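Local coordinates for protein tyrosyl-DNA phosphodiesterase 2 (Danio rerio, PDB 4F1H) that belongs to the endonuclease/exonuclease/phosphatase family, of the DNase I-like clan, and holds DNA and a magnesium ion in this crystal structure, at residues L17-R22 / E42-Y47; Y111-H116 / R132-K137; R184-T189 / M224-M229. All coordinates share one frame; numbering follows the deposited sequence.

Contact 1. Residues L17-R22 / E42-Y47; sequences LNLADR and ELIPAY
Leu19, in the first turn of helix 19-33, reaches across to Ile44 and Tyr47 with its two methyl branches, one for each. The tight spot is where CD2 of Leu19 and CD1 of Ile44 meet tip to tip at 3.5 Å, closer than carbons usually pack. With Leu19 CG anti to the backbone N (chi1 -158°), the other branch drops beside the tyrosine: CD1 of Leu19 lies 3.6 Å from CD2 of Tyr47, at the ring edge and near its plane, the two side chains crossing at about a right angle. Tyr47 is buried and also touches Ala23 and Leu26 farther along helix 19-33; its OH makes a long approach of 3.8 Å to the Arg22 O.

Ala20 and Ala46 mark the loose, exposed side. Buried Arg22 turns back on its own segment: NH1 gives a 2.9 Å bond to the Leu17 O, 35° above the carbonyl plane, and another to Asp15 O, while NH2 bonds Asp12 O and NE the distant Thr238 O. Within the beta-alpha-beta unit 4-10, 19-33, 37-43, apolar carbons thus join the two helix starts, while the carbonyls of Asp12, Asp15 and Leu17 tie their loop to the arginine.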
loop_
_atom_site.group_PDB
_atom_site.type_symbol
_atom_site.label_atom_id
_atom_site.label_comp_id
_atom_site.label_asym_id
_atom_site.label_seq_id
_atom_site.Cartn_x
_atom_site.Cartn_y
_atom_site.Cartn_z
ATOM N N LEU B 17 20.286 -23.757 14.231
ATOM C CA LEU B 17 20.242 -25.213 14.024
ATOM C C LEU B 17 20.726 -25.581 12.619
ATOM O O LEU B 17 20.196 -25.076 11.618
ATOM C CB LEU B 17 18.837 -25.745 14.286
ATOM C CG LEU B 17 18.663 -27.268 14.192
ATOM C CD1 LEU B 17 19.588 -27.988 15.183
ATOM C CD2 LEU B 17 17.221 -27.642 14.446
ATOM N N ASN B 18 21.746 -26.437 12.541
ATOM C CA ASN B 18 22.316 -26.827 11.251
ATOM C C ASN B 18 22.785 -25.604 10.455
ATOM O O ASN B 18 22.737 -25.604 9.223
ATOM C CB ASN B 18 21.310 -27.636 10.406
ATOM C CG ASN B 18 20.920 -28.956 11.051
ATOM O OD1 ASN B 18 19.792 -29.114 11.511
ATOM N ND2 ASN B 18 21.843 -29.904 11.078
ATOM N N LEU B 19 23.240 -24.557 11.134
ATOM C CA LEU B 19 23.686 -23.351 10.388
ATOM C C LEU B 19 24.850 -23.578 9.378
ATOM O O LEU B 19 24.800 -23.084 8.250
ATOM C CB LEU B 19 23.994 -22.183 11.340
ATOM C CG LEU B 19 23.946 -20.804 10.666
ATOM C CD1 LEU B 19 22.591 -20.525 9.991
ATOM C CD2 LEU B 19 24.237 -19.741 11.717
ATOM N N ALA B 20 25.874 -24.342 9.761
ATOM C CA ALA B 20 26.963 -24.661 8.840
ATOM C C ALA B 20 26.488 -25.463 7.620
ATOM O O ALA B 20 26.903 -25.172 6.496
ATOM C CB ALA B 20 28.076 -25.401 9.578
ATOM N N ASP B 21 25.627 -26.467 7.830
ATOM C CA ASP B 21 25.072 -27.214 6.695
ATOM C C ASP B 21 24.239 -26.292 5.792
ATOM O O ASP B 21 24.253 -26.422 4.555
ATOM C CB ASP B 21 24.187 -28.362 7.181
ATOM C CG ASP B 21 24.975 -29.447 7.897
ATOM O OD1 ASP B 21 26.118 -29.711 7.473
ATOM O OD2 ASP B 21 24.442 -30.027 8.872
ATOM N N ARG B 22 23.489 -25.372 6.403
ATOM C CA ARG B 22 22.669 -24.452 5.582
ATOM C C ARG B 22 23.515 -23.433 4.783
ATOM O O ARG B 22 23.195 -23.093 3.636
ATOM C CB ARG B 22 21.551 -23.801 6.440
ATOM C CG ARG B 22 20.482 -24.848 6.881
ATOM C CD ARG B 22 19.707 -24.411 8.108
ATOM N NE ARG B 22 19.474 -22.975 8.013
ATOM C CZ ARG B 22 19.585 -22.123 9.028
ATOM N NH1 ARG B 22 19.890 -22.527 10.258
ATOM N NH2 ARG B 22 19.395 -20.849 8.792
ATOM N N GLU B 42 20.144 -11.051 7.335
ATOM C CA GLU B 42 20.254 -11.875 8.538
ATOM C C GLU B 42 21.479 -12.793 8.504
ATOM O O GLU B 42 21.463 -13.931 9.007
ATOM C CB GLU B 42 18.931 -12.604 8.796
ATOM C CG GLU B 42 18.629 -12.779 10.259
ATOM C CD GLU B 42 17.283 -13.445 10.490
ATOM O OE1 GLU B 42 17.312 -14.577 10.989
ATOM O OE2 GLU B 42 16.228 -12.819 10.171
ATOM N N LEU B 43 22.570 -12.261 7.950
ATOM C CA LEU B 43 23.889 -12.878 8.171
ATOM C C LEU B 43 24.252 -12.718 9.645
ATOM O O LEU B 43 23.820 -11.762 10.302
ATOM C CB LEU B 43 24.930 -12.126 7.358
ATOM C CG LEU B 43 24.779 -12.329 5.850
ATOM C CD1 LEU B 43 25.632 -11.308 5.142
ATOM C CD2 LEU B 43 25.207 -13.694 5.485
ATOM N N ILE B 44 25.028 -13.658 10.172
ATOM C CA ILE B 44 25.719 -13.468 11.451
ATOM C C ILE B 44 27.191 -13.714 11.197
ATOM O O ILE B 44 27.555 -14.298 10.166
ATOM C CB ILE B 44 25.183 -14.387 12.561
ATOM C CG1 ILE B 44 25.404 -15.855 12.213
ATOM C CG2 ILE B 44 23.699 -14.104 12.856
ATOM C CD1 ILE B 44 25.062 -16.805 13.384
ATOM N N PRO B 45 28.068 -13.252 12.100
ATOM C CA PRO B 45 29.500 -13.384 11.793
ATOM C C PRO B 45 29.971 -14.828 11.462
ATOM O O PRO B 45 30.762 -14.962 10.528
ATOM C CB PRO B 45 30.170 -12.866 13.076
ATOM C CG PRO B 45 29.192 -11.821 13.581
ATOM C CD PRO B 45 27.821 -12.423 13.302
ATOM N N ALA B 46 29.484 -15.841 12.181
ATOM C CA ALA B 46 29.873 -17.250 11.892
ATOM C C ALA B 46 29.534 -17.607 10.453
ATOM O O ALA B 46 30.307 -18.253 9.757
ATOM C CB ALA B 46 29.173 -18.205 12.837
ATOM N N TYR B 47 28.359 -17.176 10.014
ATOM C CA TYR B 47 27.890 -17.456 8.663
ATOM C C TYR B 47 28.742 -16.757 7.592
ATOM O O TYR B 47 29.166 -17.377 6.616
ATOM C CB TYR B 47 26.423 -17.014 8.579
ATOM C CG TYR B 47 25.622 -17.652 7.454
ATOM C CD1 TYR B 47 25.811 -17.241 6.135
ATOM C CD2 TYR B 47 24.674 -18.620 7.726
ATOM C CE1 TYR B 47 25.076 -17.808 5.106
ATOM C CE2 TYR B 47 23.925 -19.222 6.687
ATOM C CZ TYR B 47 24.124 -18.773 5.405
ATOM O OH TYR B 47 23.386 -19.364 4.415
#

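Contact 2. Residues Y111-H116 / R132-K137; sequences YLMTSH and RVVLQK. With nucleotides of chain A.
Met113 and Lys137 cross at about a right angle, and the methionine methyl makes the contact. Strand 111-114 runs antiparallel to helix 132-137 (175°), with 10.6 Å between their axes, and Met113 reaches from the strand to the helix. Its chain is bent at the last torsion (chi3 62°), which turns CE toward the helix: CE of Met113 lies 3.8 Å from CB of Lys137 and 4.2 Å from CG1 of Val134. Lys137 starts toward the strand but kinks at chi2, carrying its amine away; its side chain meets Met113 through CB. Tyr111 has the Met113 SD at its ring edge; its CE1 comes obliquely to the Lys137 O, and one water joins the two residues, 2.9 Å from Tyr111 OH and donating to Lys137 O at 2.8 Å.

Helix 124-140 thus packs on strand 108-114 in a beta-alpha-beta unit completed by strand 145-150, whose Val147 and Phe149 also touch Met113. Van der Waals contacts of the Met113 methyl, which also meets the Val134 O, and one water bridge join the two, while His116, at the other end of the segment, donates a nearly straight 2.8 Å bond (165°) from NE2 to OP3 of DT1 of chain A.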
loop_
_atom_site.group_PDB
_atom_site.type_symbol
_atom_site.label_atom_id
_atom_site.label_comp_id
_atom_site.label_asym_id
_atom_site.label_seq_id
_atom_site.Cartn_x
_atom_site.Cartn_y
_atom_site.Cartn_z
ATOM N N TYR B 111 23.301 1.009 -9.116
ATOM C CA TYR B 111 23.240 1.530 -7.748
ATOM C C TYR B 111 22.507 0.410 -7.002
ATOM O O TYR B 111 21.293 0.275 -7.160
ATOM C CB TYR B 111 22.467 2.851 -7.788
ATOM C CG TYR B 111 22.366 3.658 -6.518
ATOM C CD1 TYR B 111 21.286 3.490 -5.661
ATOM C CD2 TYR B 111 23.293 4.663 -6.227
ATOM C CE1 TYR B 111 21.146 4.267 -4.493
ATOM C CE2 TYR B 111 23.177 5.444 -5.044
ATOM C CZ TYR B 111 22.100 5.242 -4.201
ATOM O OH TYR B 111 21.973 6.015 -3.042
ATOM N N LEU B 112 23.265 -0.429 -6.277
ATOM C CA LEU B 112 22.735 -1.656 -5.661
ATOM C C LEU B 112 22.377 -1.394 -4.205
ATOM O O LEU B 112 23.140 -0.770 -3.467
ATOM C CB LEU B 112 23.782 -2.770 -5.746
ATOM C CG LEU B 112 24.260 -3.015 -7.187
ATOM C CD1 LEU B 112 25.502 -3.889 -7.126
ATOM C CD2 LEU B 112 23.196 -3.647 -8.066
ATOM N N MET B 113 21.204 -1.850 -3.786
ATOM C CA MET B 113 20.748 -1.525 -2.435
ATOM C C MET B 113 20.103 -2.730 -1.779
ATOM O O MET B 113 19.422 -3.501 -2.431
ATOM C CB MET B 113 19.664 -0.438 -2.499
ATOM C CG MET B 113 20.009 0.772 -3.368
ATOM S SD MET B 113 18.509 1.750 -3.739
ATOM C CE MET B 113 18.028 2.252 -2.085
ATOM N N THR B 114 20.336 -2.884 -0.475
ATOM C CA THR B 114 19.599 -3.924 0.279
ATOM C C THR B 114 19.271 -3.469 1.698
ATOM O O THR B 114 19.949 -2.642 2.320
ATOM C CB THR B 114 20.338 -5.299 0.318
ATOM O OG1 THR B 114 19.443 -6.312 0.769
ATOM C CG2 THR B 114 21.581 -5.283 1.220
ATOM N N SER B 115 18.203 -4.053 2.227
ATOM C CA SER B 115 17.814 -3.797 3.595
ATOM C C SER B 115 16.980 -4.981 4.063
ATOM O O SER B 115 16.459 -5.785 3.253
ATOM C CB SER B 115 17.020 -2.486 3.685
ATOM O OG SER B 115 16.758 -2.161 5.051
ATOM N N HIS B 116 16.891 -5.123 5.375
ATOM C CA HIS B 116 15.980 -6.062 6.001
ATOM C C HIS B 116 15.058 -5.134 6.780
ATOM O O HIS B 116 15.436 -4.650 7.877
ATOM C CB HIS B 116 16.812 -6.956 6.919
ATOM C CG HIS B 116 16.033 -7.992 7.661
ATOM N ND1 HIS B 116 16.603 -8.747 8.662
ATOM C CD2 HIS B 116 14.772 -8.460 7.500
ATOM C CE1 HIS B 116 15.717 -9.613 9.124
ATOM N NE2 HIS B 116 14.593 -9.457 8.443
ATOM N N ARG B 132 9.728 4.357 3.131
ATOM C CA ARG B 132 9.790 5.696 2.523
ATOM C C ARG B 132 11.225 6.140 2.256
ATOM O O ARG B 132 11.502 6.715 1.186
ATOM C CB ARG B 132 9.099 6.727 3.422
ATOM C CG ARG B 132 7.610 6.568 3.466
ATOM C CD ARG B 132 7.060 7.663 4.383
ATOM N NE ARG B 132 5.653 7.423 4.663
ATOM C CZ ARG B 132 4.672 7.776 3.842
ATOM N NH1 ARG B 132 4.955 8.399 2.697
ATOM N NH2 ARG B 132 3.409 7.515 4.170
ATOM N N VAL B 133 12.136 5.839 3.184
ATOM C CA VAL B 133 13.561 6.168 3.012
ATOM C C VAL B 133 14.133 5.414 1.808
ATOM O O VAL B 133 14.846 6.013 0.981
ATOM C CB VAL B 133 14.382 5.888 4.283
ATOM C CG1 VAL B 133 15.893 6.011 4.000
ATOM C CG2 VAL B 133 13.976 6.840 5.388
ATOM N N VAL B 134 13.789 4.121 1.683
ATOM C CA VAL B 134 14.256 3.333 0.527
ATOM C C VAL B 134 13.790 3.907 -0.798
ATOM O O VAL B 134 14.594 4.098 -1.713
ATOM C CB VAL B 134 13.824 1.851 0.611
ATOM C CG1 VAL B 134 14.187 1.095 -0.682
ATOM C CG2 VAL B 134 14.481 1.188 1.828
ATOM N N LEU B 135 12.492 4.209 -0.890
ATOM C CA LEU B 135 11.946 4.666 -2.165
ATOM C C LEU B 135 12.495 6.048 -2.521
ATOM O O LEU B 135 12.746 6.332 -3.707
ATOM C CB LEU B 135 10.405 4.624 -2.171
ATOM C CG LEU B 135 9.778 3.248 -1.923
ATOM C CD1 LEU B 135 8.259 3.428 -1.753
ATOM C CD2 LEU B 135 10.093 2.266 -3.080
ATOM N N GLN B 136 12.722 6.887 -1.510
ATOM C CA GLN B 136 13.321 8.199 -1.757
ATOM C C GLN B 136 14.737 8.064 -2.302
ATOM O O GLN B 136 15.114 8.788 -3.229
ATOM C CB GLN B 136 13.310 9.085 -0.507
ATOM C CG GLN B 136 13.772 10.521 -0.814
ATOM C CD GLN B 136 12.880 11.235 -1.836
ATOM O OE1 GLN B 136 11.698 10.908 -1.993
ATOM N NE2 GLN B 136 13.453 12.212 -2.539
ATOM N N LYS B 137 15.510 7.101 -1.777
ATOM C CA LYS B 137 16.870 6.912 -2.262
ATOM C C LYS B 137 16.875 6.335 -3.677
ATOM O O LYS B 137 17.753 6.672 -4.479
ATOM C CB LYS B 137 17.675 6.007 -1.328
ATOM C CG LYS B 137 17.895 6.593 0.048
ATOM C CD LYS B 137 18.832 7.796 0.005
ATOM C CE LYS B 137 18.865 8.466 1.380
ATOM N NZ LYS B 137 19.718 9.689 1.446
ATOM O OP3 DT A 1 12.239 -10.738 9.274
ATOM P P DT A 1 11.619 -11.997 8.753
ATOM O OP1 DT A 1 12.524 -13.113 8.525
ATOM O OP2 DT A 1 10.947 -11.785 7.423
ATOM O "O5'" DT A 1 10.454 -12.356 9.767
ATOM C "C5'" DT A 1 9.887 -13.674 9.684
ATOM C "C4'" DT A 1 8.853 -13.763 10.787
ATOM O "O4'" DT A 1 9.596 -13.912 12.029
ATOM C "C3'" DT A 1 7.941 -12.542 10.950
ATOM O "O3'" DT A 1 6.665 -12.982 11.452
ATOM C "C2'" DT A 1 8.652 -11.713 12.017
ATOM C "C1'" DT A 1 9.221 -12.823 12.901
ATOM N N1 DT A 1 10.388 -12.398 13.728
ATOM C C2 DT A 1 10.255 -12.441 15.103
ATOM O O2 DT A 1 9.213 -12.797 15.675
ATOM N N3 DT A 1 11.370 -12.026 15.784
ATOM C C4 DT A 1 12.586 -11.598 15.261
ATOM O O4 DT A 1 13.535 -11.257 15.992
ATOM C C5 DT A 1 12.638 -11.587 13.809
ATOM C C7 DT A 1 13.868 -11.109 13.100
ATOM C C6 DT A 1 11.564 -11.983 13.108
HETATM O O HOH W 1 20.115 8.068 -3.904
#

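Contact 3. Residues R184-T189 / M224-M229; sequences RYTWDT and MALIGM. With nucleotides of chain A.
The two backbones come closest at Thr186 and Leu226, whose CA atoms are 7.4 Å apart; residues 184-186 are a loop leading into the short strand 187-188, and Leu226 sits near the end of the edge strand 220-227. Leu226 does the reaching. Its CG stands anti to the carbonyl carbon (chi1 -58°), and its two methyls divide the work: CD1 makes a tight approach, not a bond, at 3.1 Å from the Tyr185 O and lies 4.0 Å from the Arg184 N, while CD2 lies 4.1 Å from CG2 of Thr186, the two side chains crossing at about a right angle. Cys183 and Ile244 pack against the same leucine. The hydroxyl of Thr186 is taken up by Asp206 OD2.

With the leucine against this part of the backbone, Arg184, Tyr185 and Trp187 meet the DNA. Arg184, extended from CG to NE, sends NH1 to OP1 of DG5 of chain A, a 3.2 Å bond at 166° lying at the guanidinium edge; Glu181 makes a salt bridge to the same nitrogen and probably helps to hold the group in place. The Tyr185 OH sits over the centre of one guanidinium face, 3.4 Å above the plane, and also comes 3.5 Å from C4' of DA4 of chain A. Farther along, C5' of DT1 of chain A lies 3.6 Å above the indole plane of Trp187, toward the rim of the ring, and the ring NE1 is bonded to Asp240 OD2.

Thr186 and Trp187 together face Cys203, a classic beta bulge. The loop 184-186, at the edge of one sheet, rests on the outermost strand of the other and meets sugars and phosphates; the setting is the DNA-contacting side of a DNase I-like fold.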
loop_
_atom_site.group_PDB
_atom_site.type_symbol
_atom_site.label_atom_id
_atom_site.label_comp_id
_atom_site.label_asym_id
_atom_site.label_seq_id
_atom_site.Cartn_x
_atom_site.Cartn_y
_atom_site.Cartn_z
ATOM N N ARG B 184 5.472 -16.368 -6.315
ATOM C CA ARG B 184 4.855 -15.324 -5.462
ATOM C C ARG B 184 5.300 -15.317 -3.983
ATOM O O ARG B 184 5.864 -14.323 -3.500
ATOM C CB ARG B 184 3.341 -15.510 -5.496
ATOM C CG ARG B 184 2.574 -14.452 -4.739
ATOM C CD ARG B 184 1.069 -14.615 -5.033
ATOM N NE ARG B 184 0.329 -13.674 -4.194
ATOM C CZ ARG B 184 -0.982 -13.476 -4.271
ATOM N NH1 ARG B 184 -1.700 -14.134 -5.172
ATOM N NH2 ARG B 184 -1.553 -12.592 -3.476
ATOM N N TYR B 185 5.057 -16.408 -3.267
ATOM C CA TYR B 185 5.278 -16.391 -1.823
ATOM C C TYR B 185 6.713 -16.732 -1.537
ATOM O O TYR B 185 7.250 -17.728 -2.071
ATOM C CB TYR B 185 4.366 -17.413 -1.125
ATOM C CG TYR B 185 2.940 -17.172 -1.473
ATOM C CD1 TYR B 185 2.331 -15.961 -1.134
ATOM C CD2 TYR B 185 2.203 -18.129 -2.170
ATOM C CE1 TYR B 185 0.988 -15.713 -1.465
ATOM C CE2 TYR B 185 0.876 -17.887 -2.512
ATOM C CZ TYR B 185 0.279 -16.680 -2.149
ATOM O OH TYR B 185 -1.043 -16.444 -2.495
ATOM N N THR B 186 7.352 -15.924 -0.690
ATOM C CA THR B 186 8.782 -16.122 -0.395
ATOM C C THR B 186 9.011 -16.548 1.052
ATOM O O THR B 186 10.106 -16.973 1.447
ATOM C CB THR B 186 9.631 -14.861 -0.691
ATOM O OG1 THR B 186 9.324 -13.831 0.267
ATOM C CG2 THR B 186 9.408 -14.299 -2.121
ATOM N N TRP B 187 7.960 -16.464 1.863
ATOM C CA TRP B 187 8.023 -16.980 3.249
ATOM C C TRP B 187 6.698 -17.714 3.443
ATOM O O TRP B 187 5.648 -17.074 3.501
ATOM C CB TRP B 187 8.143 -15.789 4.232
ATOM C CG TRP B 187 8.474 -16.200 5.651
ATOM C CD1 TRP B 187 9.719 -16.496 6.182
ATOM C CD2 TRP B 187 7.536 -16.384 6.705
ATOM N NE1 TRP B 187 9.591 -16.817 7.529
ATOM C CE2 TRP B 187 8.255 -16.768 7.855
ATOM C CE3 TRP B 187 6.145 -16.249 6.782
ATOM C CZ2 TRP B 187 7.627 -17.016 9.074
ATOM C CZ3 TRP B 187 5.520 -16.497 7.994
ATOM C CH2 TRP B 187 6.264 -16.864 9.124
ATOM N N ASP B 188 6.740 -19.047 3.525
ATOM C CA ASP B 188 5.517 -19.874 3.355
ATOM C C ASP B 188 5.593 -21.007 4.345
ATOM O O ASP B 188 6.404 -21.939 4.180
ATOM C CB ASP B 188 5.539 -20.410 1.937
ATOM C CG ASP B 188 4.337 -21.278 1.593
ATOM O OD1 ASP B 188 3.778 -21.926 2.483
ATOM O OD2 ASP B 188 3.981 -21.353 0.389
ATOM N N THR B 189 4.805 -20.912 5.428
ATOM C CA THR B 189 4.971 -21.894 6.492
ATOM C C THR B 189 4.306 -23.249 6.156
ATOM O O THR B 189 4.510 -24.234 6.869
ATOM C CB THR B 189 4.406 -21.406 7.811
ATOM O OG1 THR B 189 3.000 -21.174 7.653
ATOM C CG2 THR B 189 5.086 -20.116 8.245
ATOM N N MET B 224 12.548 -14.579 -13.499
ATOM C CA MET B 224 12.693 -14.722 -12.042
ATOM C C MET B 224 12.318 -16.149 -11.607
ATOM O O MET B 224 11.441 -16.782 -12.224
ATOM C CB MET B 224 11.825 -13.654 -11.361
ATOM C CG MET B 224 11.663 -13.757 -9.876
ATOM S SD MET B 224 10.350 -12.576 -9.370
ATOM C CE MET B 224 10.176 -13.063 -7.653
ATOM N N ALA B 225 12.992 -16.669 -10.578
ATOM C CA ALA B 225 12.636 -17.952 -9.979
ATOM C C ALA B 225 12.848 -17.915 -8.486
ATOM O O ALA B 225 13.762 -17.224 -8.004
ATOM C CB ALA B 225 13.498 -19.045 -10.583
ATOM N N LEU B 226 12.033 -18.679 -7.748
ATOM C CA LEU B 226 12.304 -18.855 -6.329
ATOM C C LEU B 226 13.133 -20.102 -6.139
ATOM O O LEU B 226 12.885 -21.135 -6.761
ATOM C CB LEU B 226 11.019 -18.947 -5.521
ATOM C CG LEU B 226 10.115 -17.736 -5.678
ATOM C CD1 LEU B 226 8.858 -17.900 -4.758
ATOM C CD2 LEU B 226 10.876 -16.424 -5.335
ATOM N N ILE B 227 14.151 -19.999 -5.296
ATOM C CA ILE B 227 15.120 -21.088 -5.096
ATOM C C ILE B 227 15.196 -21.480 -3.621
ATOM O O ILE B 227 14.697 -20.761 -2.746
ATOM C CB ILE B 227 16.524 -20.740 -5.651
ATOM C CG1 ILE B 227 17.080 -19.446 -5.010
ATOM C CG2 ILE B 227 16.474 -20.577 -7.173
ATOM C CD1 ILE B 227 18.531 -19.084 -5.550
ATOM N N GLY B 228 15.818 -22.623 -3.345
ATOM C CA GLY B 228 15.956 -23.120 -1.986
ATOM C C GLY B 228 14.826 -24.007 -1.533
ATOM O O GLY B 228 14.740 -24.322 -0.351
ATOM N N MET B 229 13.947 -24.384 -2.445
ATOM C CA MET B 229 12.754 -25.102 -2.065
ATOM C C MET B 229 12.973 -26.606 -2.213
ATOM O O MET B 229 12.140 -27.304 -2.803
ATOM C CB MET B 229 11.600 -24.620 -2.934
ATOM C CG MET B 229 12.036 -23.955 -4.289
ATOM S SD MET B 229 11.133 -22.417 -4.251
ATOM C CE MET B 229 9.518 -23.156 -4.139
ATOM P P DA A 4 -1.701 -11.905 1.899
ATOM O OP1 DA A 4 -0.649 -11.231 1.096
ATOM O OP2 DA A 4 -2.558 -11.047 2.765
ATOM O "O5'" DA A 4 -2.656 -12.782 0.985
ATOM C "C5'" DA A 4 -2.078 -13.719 0.060
ATOM C "C4'" DA A 4 -3.212 -14.461 -0.604
ATOM O "O4'" DA A 4 -3.809 -15.384 0.346
ATOM C "C3'" DA A 4 -4.367 -13.592 -1.119
ATOM O "O3'" DA A 4 -4.580 -14.135 -2.409
ATOM C "C2'" DA A 4 -5.533 -13.878 -0.162
ATOM C "C1'" DA A 4 -5.231 -15.329 0.201
ATOM N N9 DA A 4 -5.744 -15.792 1.487
ATOM C C8 DA A 4 -5.926 -15.068 2.642
ATOM N N7 DA A 4 -6.378 -15.795 3.650
ATOM C C5 DA A 4 -6.468 -17.082 3.125
ATOM C C6 DA A 4 -6.892 -18.311 3.703
ATOM N N6 DA A 4 -7.293 -18.430 4.984
ATOM N N1 DA A 4 -6.871 -19.414 2.911
ATOM C C2 DA A 4 -6.461 -19.293 1.634
ATOM N N3 DA A 4 -6.050 -18.193 0.983
ATOM C C4 DA A 4 -6.067 -17.109 1.804
ATOM P P DG A 5 -5.506 -13.388 -3.484
ATOM O OP1 DG A 5 -4.848 -13.531 -4.814
ATOM O OP2 DG A 5 -5.851 -12.026 -2.963
ATOM O "O5'" DG A 5 -6.828 -14.271 -3.454
ATOM C "C5'" DG A 5 -6.685 -15.666 -3.745
ATOM C "C4'" DG A 5 -7.885 -16.489 -3.286
ATOM O "O4'" DG A 5 -8.024 -16.479 -1.836
ATOM C "C3'" DG A 5 -9.256 -16.040 -3.778
ATOM O "O3'" DG A 5 -10.038 -17.212 -3.874
ATOM C "C2'" DG A 5 -9.784 -15.205 -2.617
ATOM C "C1'" DG A 5 -9.361 -16.160 -1.502
ATOM N N9 DG A 5 -9.368 -15.590 -0.157
ATOM C C8 DG A 5 -9.120 -14.281 0.213
ATOM N N7 DG A 5 -9.200 -14.098 1.505
ATOM C C5 DG A 5 -9.514 -15.359 2.029
ATOM C C6 DG A 5 -9.727 -15.778 3.372
ATOM O O6 DG A 5 -9.674 -15.108 4.436
ATOM N N1 DG A 5 -10.021 -17.151 3.423
ATOM C C2 DG A 5 -10.098 -17.993 2.334
ATOM N N2 DG A 5 -10.395 -19.274 2.606
ATOM N N3 DG A 5 -9.899 -17.605 1.073
ATOM C C4 DG A 5 -9.616 -16.277 1.004
ATOM O OP3 DT A 1 12.239 -10.738 9.274
ATOM P P DT A 1 11.619 -11.997 8.753
ATOM O OP1 DT A 1 12.524 -13.113 8.525
ATOM O OP2 DT A 1 10.947 -11.785 7.423
ATOM O "O5'" DT A 1 10.454 -12.356 9.767
ATOM C "C5'" DT A 1 9.887 -13.674 9.684
ATOM C "C4'" DT A 1 8.853 -13.763 10.787
ATOM O "O4'" DT A 1 9.596 -13.912 12.029
ATOM C "C3'" DT A 1 7.941 -12.542 10.950
ATOM O "O3'" DT A 1 6.665 -12.982 11.452
ATOM C "C2'" DT A 1 8.652 -11.713 12.017
ATOM C "C1'" DT A 1 9.221 -12.823 12.901
ATOM N N1 DT A 1 10.388 -12.398 13.728
ATOM C C2 DT A 1 10.255 -12.441 15.103
ATOM O O2 DT A 1 9.213 -12.797 15.675
ATOM N N3 DT A 1 11.370 -12.026 15.784
ATOM C C4 DT A 1 12.586 -11.598 15.261
ATOM O O4 DT A 1 13.535 -11.257 15.992
ATOM C C5 DT A 1 12.638 -11.587 13.809
ATOM C C7 DT A 1 13.868 -11.109 13.100
ATOM C C6 DT A 1 11.564 -11.983 13.108
#

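In the fold
From the N terminus the chain leaves strand 4-10 of the six-stranded sheet; contact 1 then closes the loop from the start of helix 19-33, through strand 37-43, to the start of helix 45-54. Contact 2 brings helix 124-140 back on strand 108-114 of the seven-stranded sheet, before the chain enters strand 145-150 of that sheet. Contact 3 comes last, closing a 34-residue loop that includes strand 202-211 and tying residues 184-189 of the seven-stranded sheet to edge strand 220-227 of the six-stranded one. The three follow in series, none nested or crossed. Contacts 1 and 2 meet at Glu42 and His116, whereas contact 3 touches neither, although it and contact 2 share DT1 of chain A.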